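PDB 3EO7: putative Nitroreductase from Anabaena variabilis ATCC 29413, which binds flavin mononucleotide and probably acts as an FMN-dependent oxidoreductase of the nitroreductase type. Local coordinates for residues F383-Y397 with L406-L418. Numbering follows the deposited sequence.
Sequences FIAVCGVQGLEAGCY and LRQIRFKNFRREL. With ACT (acetate ion), chain O; PGR (R-1,2-propanediol), chain S; ACT (acetate ion), chain P.
With CG of Q408 swung opposite its backbone N (chi1 -169°) and the chain extended beyond, the side chain slants across the Y397 ring and brings its amide to the phenol oxygen; the ring's own CG lies opposite the carbonyl carbon (chi1 -62°). The two strands, 395-400 and 405-411, form an antiparallel beta hairpin interrupted by a classic beta bulge: I409 and R410 both face C396, and C396 O accepts from I409 N at 2.8 Å and from R410 N. C396 N returns a bond to R410 O.

On the face bearing Y397, Q408 CG makes an off-centre CH-pi contact with the ring. Q408 NE2 then splits its hydrogens, both partners lying close to the amide plane: one runs almost straight (175°) to the anti side of E393 OE1 at 3.0 Å, the other to Y397 OH. These two bonds fix the rotation of the amide. On the same face as Y397, the exposed F411 ring lies obliquely against this carboxylate, its CD1 3.6 Å from E393 OE1. Deeper in, L406 packs CB on Y397 CD2 and spreads its methyls to I384 and L392, beneath helix 347-358.

On the other face, C396 SG meets I409 CG1, while I409 CD1 touches F383 CD2 at 3.8 Å. The F414 ring turns its edge to the G395-C396 peptide and backs onto helix 486-493. F414 is the N-cap residue of helix 415-421, and N413 OD1 forms an Asx turn with R415 N. One water joins this corner to strand 381-390, donating to V386 O and K412 O and accepting from F414 N. L418 CD1 packs on C387 SG at 3.5 Å. The guanidinium of R415, bonded through NH1 to R429 O, presents one face to C387 CB, which lies over its centre, 3.6 Å from CZ.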
ATOM      1  N   PHE A 383     -11.580  -5.278  11.342  1.00 15.86           N
ATOM      2  CA  PHE A 383     -12.863  -5.013  12.038  1.00 14.88           C
ATOM      3  C   PHE A 383     -13.661  -4.084  11.167  1.00 16.25           C
ATOM      4  O   PHE A 383     -13.092  -3.194  10.517  1.00 17.55           O
ATOM      5  CB  PHE A 383     -12.667  -4.397  13.427  1.00 16.23           C
ATOM      6  CG  PHE A 383     -11.955  -5.320  14.379  1.00 14.45           C
ATOM      7  CD1 PHE A 383     -10.562  -5.456  14.337  1.00 15.29           C
ATOM      8  CD2 PHE A 383     -12.683  -6.106  15.276  1.00 13.48           C
ATOM      9  CE1 PHE A 383      -9.904  -6.346  15.208  1.00 17.24           C
ATOM     10  CE2 PHE A 383     -12.017  -6.990  16.146  1.00 15.74           C
ATOM     11  CZ  PHE A 383     -10.626  -7.100  16.083  1.00 16.10           C
ATOM     12  N   ILE A 384     -14.971  -4.300  11.121  1.00 15.34           N
ATOM     13  CA  ILE A 384     -15.815  -3.489  10.278  1.00 15.79           C
ATOM     14  C   ILE A 384     -16.928  -2.840  11.069  1.00 16.39           C
ATOM     15  O   ILE A 384     -17.719  -3.527  11.729  1.00 15.44           O
ATOM     16  CB  ILE A 384     -16.439  -4.327   9.114  1.00 14.95           C
ATOM     17  CG1 ILE A 384     -15.340  -5.171   8.433  1.00 17.00           C
ATOM     18  CG2 ILE A 384     -17.157  -3.425   8.130  1.00 17.45           C
ATOM     19  CD1 ILE A 384     -15.781  -5.898   7.142  1.00 16.67           C
ATOM     20  N   ALA A 385     -16.983  -1.518  11.021  1.00 14.59           N
ATOM     21  CA  ALA A 385     -18.120  -0.796  11.578  1.00 15.56           C
ATOM     22  C   ALA A 385     -19.151  -0.698  10.453  1.00 17.77           C
ATOM     23  O   ALA A 385     -18.891  -0.111   9.395  1.00 19.38           O
ATOM     24  CB  ALA A 385     -17.723   0.598  12.083  1.00 13.42           C
ATOM     25  N   VAL A 386     -20.332  -1.258  10.685  1.00 16.40           N
ATOM     26  CA  VAL A 386     -21.408  -1.253   9.704  1.00 15.38           C
ATOM     27  C   VAL A 386     -22.497  -0.300  10.159  1.00 14.95           C
ATOM     28  O   VAL A 386     -23.035  -0.461  11.258  1.00 16.28           O
ATOM     29  CB  VAL A 386     -21.982  -2.694   9.552  1.00 17.10           C
ATOM     30  CG1 VAL A 386     -23.228  -2.720   8.705  1.00 16.11           C
ATOM     31  CG2 VAL A 386     -20.863  -3.673   9.024  1.00 17.03           C
ATOM     32  N   CYS A 387     -22.812   0.702   9.335  1.00 15.04           N
ATOM     33  CA  CYS A 387     -23.875   1.641   9.636  1.00 16.59           C
ATOM     34  C   CYS A 387     -25.023   1.574   8.670  1.00 16.53           C
ATOM     35  O   CYS A 387     -26.137   1.903   9.049  1.00 17.13           O
ATOM     36  CB  CYS A 387     -23.351   3.070   9.640  1.00 16.99           C
ATOM     37  SG  CYS A 387     -22.095   3.294  10.928  1.00 21.27           S
ATOM     38  N   GLY A 388     -24.754   1.177   7.433  1.00 17.81           N
ATOM     39  CA  GLY A 388     -25.776   1.110   6.397  1.00 16.74           C
ATOM     40  C   GLY A 388     -25.560   0.031   5.374  1.00 14.64           C
ATOM     41  O   GLY A 388     -25.257   0.318   4.232  1.00 18.24           O
ATOM     42  N   VAL A 389     -25.701  -1.225   5.777  1.00 16.37           N
ATOM     43  CA  VAL A 389     -25.573  -2.350   4.874  1.00 15.67           C
ATOM     44  C   VAL A 389     -26.876  -3.096   4.987  1.00 18.95           C
ATOM     45  O   VAL A 389     -27.227  -3.613   6.061  1.00 18.77           O
ATOM     46  CB  VAL A 389     -24.352  -3.240   5.169  1.00 14.91           C
ATOM     47  CG1 VAL A 389     -24.374  -4.491   4.247  1.00 16.85           C
ATOM     48  CG2 VAL A 389     -23.066  -2.438   5.014  1.00 15.89           C
ATOM     49  N   GLN A 390     -27.666  -3.112   3.916  0.50 19.32           N
ATOM     50  CA  GLN A 390     -28.960  -3.770   4.044  0.50 20.60           C
ATOM     51  C   GLN A 390     -28.746  -5.243   4.329  0.50 21.01           C
ATOM     52  O   GLN A 390     -27.848  -5.887   3.798  0.50 21.28           O
ATOM     53  CB  GLN A 390     -29.905  -3.553   2.867  0.50 23.08           C
ATOM     54  CG  GLN A 390     -29.473  -4.139   1.580  0.50 27.74           C
ATOM     55  CD  GLN A 390     -30.661  -4.491   0.693  0.50 25.78           C
ATOM     56  OE1 GLN A 390     -31.751  -3.924   0.830  0.50 32.14           O
ATOM     57  NE2 GLN A 390     -30.450  -5.428  -0.212  0.50 14.66           N
ATOM     58  N   GLY A 391     -29.561  -5.741   5.240  1.00 22.62           N
ATOM     59  CA  GLY A 391     -29.489  -7.111   5.688  1.00 25.93           C
ATOM     60  C   GLY A 391     -28.479  -7.379   6.772  1.00 26.67           C
ATOM     61  O   GLY A 391     -28.323  -8.537   7.195  1.00 26.30           O
ATOM     62  N   LEU A 392     -27.780  -6.344   7.233  1.00 21.32           N
ATOM     63  CA  LEU A 392     -26.827  -6.506   8.303  1.00 19.19           C
ATOM     64  C   LEU A 392     -27.163  -5.487   9.397  1.00 19.18           C
ATOM     65  O   LEU A 392     -27.348  -4.293   9.114  1.00 20.36           O
ATOM     66  CB  LEU A 392     -25.404  -6.278   7.760  1.00 20.32           C
ATOM     67  CG  LEU A 392     -24.184  -6.852   8.426  1.00 30.66           C
ATOM     68  CD1 LEU A 392     -24.358  -8.364   8.616  1.00 23.82           C
ATOM     69  CD2 LEU A 392     -22.952  -6.529   7.574  1.00 20.87           C
ATOM     70  N   GLU A 393     -27.283  -5.950  10.643  1.00 14.85           N
ATOM     71  CA  GLU A 393     -27.495  -5.034  11.750  1.00 16.05           C
ATOM     72  C   GLU A 393     -26.319  -4.038  11.865  1.00 14.04           C
ATOM     73  O   GLU A 393     -25.151  -4.418  11.738  1.00 14.73           O
ATOM     74  CB  GLU A 393     -27.618  -5.803  13.062  1.00 13.42           C
ATOM     75  CG  GLU A 393     -28.881  -6.614  13.163  1.00 16.08           C
ATOM     76  CD  GLU A 393     -28.990  -7.362  14.459  1.00 19.46           C
ATOM     77  OE1 GLU A 393     -28.018  -7.363  15.247  1.00 14.50           O
ATOM     78  OE2 GLU A 393     -30.054  -7.968  14.696  1.00 19.21           O
ATOM     79  N   ALA A 394     -26.633  -2.786  12.198  1.00 15.65           N
ATOM     80  CA  ALA A 394     -25.593  -1.797  12.427  1.00 15.15           C
ATOM     81  C   ALA A 394     -24.854  -2.158  13.711  1.00 14.35           C
ATOM     82  O   ALA A 394     -25.468  -2.500  14.739  1.00 16.32           O
ATOM     83  CB  ALA A 394     -26.196  -0.380  12.532  1.00 16.28           C
ATOM     84  N   GLY A 395     -23.532  -2.119  13.619  1.00 14.41           N
ATOM     85  CA  GLY A 395     -22.668  -2.408  14.757  1.00 15.45           C
ATOM     86  C   GLY A 395     -21.244  -2.605  14.306  1.00 16.19           C
ATOM     87  O   GLY A 395     -20.830  -2.115  13.265  1.00 16.27           O
ATOM     88  N   CYS A 396     -20.492  -3.339  15.110  1.00 14.38           N
ATOM     89  CA  CYS A 396     -19.109  -3.622  14.822  1.00 15.49           C
ATOM     90  C   CYS A 396     -18.947  -5.117  14.725  1.00 15.99           C
ATOM     91  O   CYS A 396     -19.463  -5.872  15.557  1.00 14.73           O
ATOM     92  CB  CYS A 396     -18.184  -3.074  15.884  1.00 14.28           C
ATOM     93  SG  CYS A 396     -16.430  -3.321  15.389  1.00 20.20           S
ATOM     94  N   TYR A 397     -18.201  -5.534  13.702  1.00 15.46           N
ATOM     95  CA  TYR A 397     -17.967  -6.941  13.407  1.00 14.46           C
ATOM     96  C   TYR A 397     -16.496  -7.213  13.233  1.00 15.93           C
ATOM     97  O   TYR A 397     -15.777  -6.449  12.603  1.00 16.51           O
ATOM     98  CB  TYR A 397     -18.670  -7.334  12.095  1.00 15.39           C
ATOM     99  CG  TYR A 397     -20.167  -7.191  12.133  1.00 15.42           C
ATOM    100  CD1 TYR A 397     -20.761  -5.948  11.954  1.00 17.76           C
ATOM    101  CD2 TYR A 397     -20.988  -8.291  12.363  1.00 13.47           C
ATOM    102  CE1 TYR A 397     -22.112  -5.805  11.996  1.00 16.04           C
ATOM    103  CE2 TYR A 397     -22.381  -8.161  12.397  1.00 13.60           C
ATOM    104  CZ  TYR A 397     -22.933  -6.904  12.223  1.00 13.07           C
ATOM    105  OH  TYR A 397     -24.297  -6.757  12.259  1.00 15.12           O
ATOM    106  N   LEU A 406     -18.320 -12.761   9.487  1.00 15.19           N
ATOM    107  CA  LEU A 406     -18.387 -11.562  10.295  1.00 14.96           C
ATOM    108  C   LEU A 406     -18.884 -12.060  11.659  1.00 17.37           C
ATOM    109  O   LEU A 406     -19.785 -12.893  11.733  1.00 18.80           O
ATOM    110  CB  LEU A 406     -19.368 -10.533   9.762  1.00 15.75           C
ATOM    111  CG  LEU A 406     -18.986  -9.872   8.438  1.00 18.68           C
ATOM    112  CD1 LEU A 406     -20.155  -9.079   7.821  1.00 20.91           C
ATOM    113  CD2 LEU A 406     -17.747  -9.003   8.649  1.00 18.09           C
ATOM    114  N   ARG A 407     -18.244 -11.600  12.725  1.00 16.69           N
ATOM    115  CA  ARG A 407     -18.649 -11.973  14.096  1.00 14.48           C
ATOM    116  C   ARG A 407     -19.017 -10.662  14.793  1.00 15.92           C
ATOM    117  O   ARG A 407     -18.175  -9.772  14.883  1.00 15.19           O
ATOM    118  CB  ARG A 407     -17.515 -12.723  14.776  1.00 16.09           C
ATOM    119  CG  ARG A 407     -17.129 -13.959  13.958  1.00 17.32           C
ATOM    120  CD  ARG A 407     -15.991 -14.752  14.493  1.00 19.53           C
ATOM    121  NE  ARG A 407     -15.736 -15.908  13.630  1.00 19.93           N
ATOM    122  CZ  ARG A 407     -14.607 -16.613  13.595  1.00 21.07           C
ATOM    123  NH1 ARG A 407     -13.566 -16.265  14.327  1.00 22.11           N
ATOM    124  NH2 ARG A 407     -14.512 -17.660  12.782  1.00 22.18           N
ATOM    125  N   GLN A 408     -20.287 -10.514  15.182  1.00 15.33           N
ATOM    126  CA  GLN A 408     -20.787  -9.248  15.776  1.00 13.37           C
ATOM    127  C   GLN A 408     -20.269  -9.086  17.194  1.00 14.11           C
ATOM    128  O   GLN A 408     -20.508  -9.934  18.050  1.00 14.58           O
ATOM    129  CB  GLN A 408     -22.307  -9.206  15.792  1.00 15.21           C
ATOM    130  CG  GLN A 408     -22.904  -7.852  16.129  1.00 15.57           C
ATOM    131  CD  GLN A 408     -24.393  -7.911  16.199  1.00 16.11           C
ATOM    132  OE1 GLN A 408     -24.960  -8.347  17.210  1.00 17.77           O
ATOM    133  NE2 GLN A 408     -25.058  -7.457  15.135  1.00 15.57           N
ATOM    134  N   ILE A 409     -19.541  -8.006  17.412  1.00 13.75           N
ATOM    135  CA  ILE A 409     -18.972  -7.712  18.726  1.00 14.89           C
ATOM    136  C   ILE A 409     -19.653  -6.523  19.407  1.00 15.49           C
ATOM    137  O   ILE A 409     -19.519  -6.379  20.600  1.00 13.19           O
ATOM    138  CB  ILE A 409     -17.459  -7.625  18.712  1.00 15.80           C
ATOM    139  CG1 ILE A 409     -16.952  -6.435  17.905  1.00 14.37           C
ATOM    140  CG2 ILE A 409     -16.853  -9.003  18.260  1.00 14.60           C
ATOM    141  CD1 ILE A 409     -15.387  -6.302  17.957  1.00 15.95           C
ATOM    142  N   ARG A 410     -20.366  -5.682  18.647  1.00 14.40           N
ATOM    143  CA  ARG A 410     -21.167  -4.613  19.220  1.00 14.38           C
ATOM    144  C   ARG A 410     -22.381  -4.371  18.309  1.00 13.03           C
ATOM    145  O   ARG A 410     -22.286  -4.511  17.079  1.00 15.12           O
ATOM    146  CB  ARG A 410     -20.421  -3.297  19.377  1.00 15.27           C
ATOM    147  CG  ARG A 410     -19.271  -3.259  20.352  1.00 15.64           C
ATOM    148  CD  ARG A 410     -19.649  -3.449  21.809  1.00 15.49           C
ATOM    149  NE  ARG A 410     -18.474  -3.296  22.682  1.00 19.98           N
ATOM    150  CZ  ARG A 410     -17.572  -4.253  22.903  1.00 17.40           C
ATOM    151  NH1 ARG A 410     -17.680  -5.463  22.364  1.00 14.76           N
ATOM    152  NH2 ARG A 410     -16.543  -4.003  23.695  1.00 19.86           N
ATOM    153  N   PHE A 411     -23.474  -3.970  18.945  1.00 14.62           N
ATOM    154  CA  PHE A 411     -24.724  -3.651  18.297  1.00 12.86           C
ATOM    155  C   PHE A 411     -25.042  -2.195  18.633  1.00 15.91           C
ATOM    156  O   PHE A 411     -25.412  -1.874  19.772  1.00 13.69           O
ATOM    157  CB  PHE A 411     -25.836  -4.587  18.755  1.00 14.92           C
ATOM    158  CG  PHE A 411     -27.186  -4.224  18.239  1.00 13.27           C
ATOM    159  CD1 PHE A 411     -27.431  -4.243  16.873  1.00 17.45           C
ATOM    160  CD2 PHE A 411     -28.213  -3.822  19.097  1.00 15.97           C
ATOM    161  CE1 PHE A 411     -28.647  -3.904  16.387  1.00 14.33           C
ATOM    162  CE2 PHE A 411     -29.445  -3.486  18.596  1.00 19.20           C
ATOM    163  CZ  PHE A 411     -29.668  -3.534  17.254  1.00 15.95           C
ATOM    164  N   LYS A 412     -24.912  -1.337  17.634  1.00 15.79           N
ATOM    165  CA  LYS A 412     -25.088   0.104  17.808  1.00 17.73           C
ATOM    166  C   LYS A 412     -24.961   0.826  16.469  1.00 16.86           C
ATOM    167  O   LYS A 412     -24.282   0.355  15.576  1.00 13.54           O
ATOM    168  CB  LYS A 412     -23.950   0.668  18.684  1.00 18.74           C
ATOM    169  CG  LYS A 412     -24.242   2.092  19.186  1.00 21.46           C
ATOM    170  CD  LYS A 412     -23.098   2.689  19.948  1.00 24.55           C
ATOM    171  CE  LYS A 412     -23.554   4.034  20.556  1.00 32.48           C
ATOM    172  NZ  LYS A 412     -22.525   4.641  21.366  1.00 23.48           N
ATOM    173  N   ASN A 413     -25.623   1.980  16.354  1.00 16.43           N
ATOM    174  CA  ASN A 413     -25.443   2.880  15.209  1.00 17.52           C
ATOM    175  C   ASN A 413     -24.241   3.768  15.562  1.00 17.17           C
ATOM    176  O   ASN A 413     -24.314   4.573  16.501  1.00 16.32           O
ATOM    177  CB  ASN A 413     -26.704   3.739  15.020  1.00 21.50           C
ATOM    178  CG  ASN A 413     -26.558   4.731  13.882  1.00 26.56           C
ATOM    179  OD1 ASN A 413     -25.520   5.330  13.716  1.00 21.87           O
ATOM    180  ND2 ASN A 413     -27.622   4.934  13.121  1.00 41.61           N
ATOM    181  N   PHE A 414     -23.149   3.611  14.831  1.00 17.38           N
ATOM    182  CA  PHE A 414     -21.890   4.285  15.125  1.00 15.97           C
ATOM    183  C   PHE A 414     -21.587   5.547  14.281  1.00 16.09           C
ATOM    184  O   PHE A 414     -20.458   6.051  14.331  1.00 15.59           O
ATOM    185  CB  PHE A 414     -20.729   3.298  14.948  1.00 19.33           C
ATOM    186  CG  PHE A 414     -20.602   2.286  16.065  1.00 16.67           C
ATOM    187  CD1 PHE A 414     -20.293   2.707  17.354  1.00 20.58           C
ATOM    188  CD2 PHE A 414     -20.703   0.935  15.817  1.00 16.90           C
ATOM    189  CE1 PHE A 414     -20.122   1.798  18.376  1.00 23.39           C
ATOM    190  CE2 PHE A 414     -20.554   0.010  16.838  1.00 15.77           C
ATOM    191  CZ  PHE A 414     -20.253   0.425  18.105  1.00 18.89           C
ATOM    192  N   ARG A 415     -22.571   6.047  13.534  1.00 16.51           N
ATOM    193  CA  ARG A 415     -22.307   7.179  12.618  1.00 16.44           C
ATOM    194  C   ARG A 415     -21.687   8.370  13.312  1.00 15.73           C
ATOM    195  O   ARG A 415     -20.684   8.933  12.825  1.00 15.83           O
ATOM    196  CB  ARG A 415     -23.575   7.606  11.901  1.00 16.98           C
ATOM    197  CG  ARG A 415     -24.078   6.595  10.876  1.00 17.45           C
ATOM    198  CD  ARG A 415     -25.204   7.164  10.037  1.00 20.30           C
ATOM    199  NE  ARG A 415     -25.723   6.118   9.160  1.00 19.69           N
ATOM    200  CZ  ARG A 415     -25.122   5.728   8.044  1.00 19.08           C
ATOM    201  NH1 ARG A 415     -23.990   6.300   7.636  1.00 19.18           N
ATOM    202  NH2 ARG A 415     -25.667   4.757   7.317  1.00 20.63           N
ATOM    203  N   ARG A 416     -22.278   8.781  14.433  1.00 16.83           N
ATOM    204  CA  ARG A 416     -21.780   9.963  15.169  1.00 18.69           C
ATOM    205  C   ARG A 416     -20.361   9.758  15.653  1.00 18.54           C
ATOM    206  O   ARG A 416     -19.501  10.631  15.536  1.00 17.35           O
ATOM    207  CB  ARG A 416     -22.707  10.260  16.353  1.00 18.68           C
ATOM    208  CG  ARG A 416     -22.402  11.526  17.095  1.00 29.11           C
ATOM    209  CD  ARG A 416     -23.314  11.691  18.339  1.00 35.87           C
ATOM    210  NE  ARG A 416     -23.225  10.502  19.205  1.00 57.17           N
ATOM    211  CZ  ARG A 416     -22.241  10.232  20.072  1.00 59.65           C
ATOM    212  NH1 ARG A 416     -21.209  11.055  20.236  1.00 66.22           N
ATOM    213  NH2 ARG A 416     -22.291   9.105  20.778  1.00 63.12           N
ATOM    214  N   GLU A 417     -20.129   8.563  16.176  0.50 15.56           N
ATOM    215  CA  GLU A 417     -18.837   8.171  16.663  0.50 16.14           C
ATOM    216  C   GLU A 417     -17.786   8.159  15.573  0.50 15.57           C
ATOM    217  O   GLU A 417     -16.709   8.703  15.754  0.50 15.00           O
ATOM    218  CB  GLU A 417     -18.909   6.783  17.294  0.50 17.54           C
ATOM    219  CG  GLU A 417     -19.700   6.723  18.596  0.50 19.50           C
ATOM    220  CD  GLU A 417     -21.239   6.682  18.504  0.50 15.30           C
ATOM    221  OE1 GLU A 417     -21.915   6.735  17.435  0.50  7.69           O
ATOM    222  OE2 GLU A 417     -21.793   6.618  19.616  0.50 30.43           O
ATOM    223  N   LEU A 418     -18.116   7.554  14.437  1.00 15.72           N
ATOM    224  CA  LEU A 418     -17.174   7.426  13.316  1.00 15.19           C
ATOM    225  C   LEU A 418     -16.839   8.806  12.747  1.00 14.88           C
ATOM    226  O   LEU A 418     -15.718   9.081  12.353  1.00 16.57           O
ATOM    227  CB  LEU A 418     -17.755   6.512  12.252  1.00 16.18           C
ATOM    228  CG  LEU A 418     -17.837   5.005  12.594  1.00 16.61           C
ATOM    229  CD1 LEU A 418     -18.823   4.335  11.640  1.00 14.98           C
ATOM    230  CD2 LEU A 418     -16.416   4.367  12.597  1.00 19.16           C
TER
HETATM  231  C   ACT O 713     -27.596  -9.501  10.553  1.00 40.46           C
HETATM  232  O   ACT O 713     -28.485  -8.680  10.235  1.00 41.72           O
HETATM  233  OXT ACT O 713     -27.626 -10.578   9.893  1.00 41.09           O
HETATM  234  CH3 ACT O 713     -26.590  -9.163  11.625  1.00 33.06           C
HETATM  235  C1  PGR S 717     -23.073 -10.885  20.253  1.00 16.30           C
HETATM  236  C2  PGR S 717     -23.692  -9.507  20.532  1.00 16.55           C
HETATM  237  C3  PGR S 717     -22.635  -8.407  20.361  1.00 17.05           C
HETATM  238  O1  PGR S 717     -22.765 -11.093  18.875  1.00 16.51           O
HETATM  239  O2  PGR S 717     -24.881  -9.221  19.778  1.00 18.25           O
HETATM  240  C   ACT P 714     -13.921  -6.614  23.539  1.00 41.78           C
HETATM  241  O   ACT P 714     -14.585  -7.006  22.513  1.00 38.32           O
HETATM  242  OXT ACT P 714     -14.515  -5.958  24.447  1.00 38.86           O
HETATM  243  CH3 ACT P 714     -12.459  -6.865  23.734  1.00 42.98           C
HETATM  244  O   HOH W   1     -23.115   1.290  13.394  1.00 19.84           O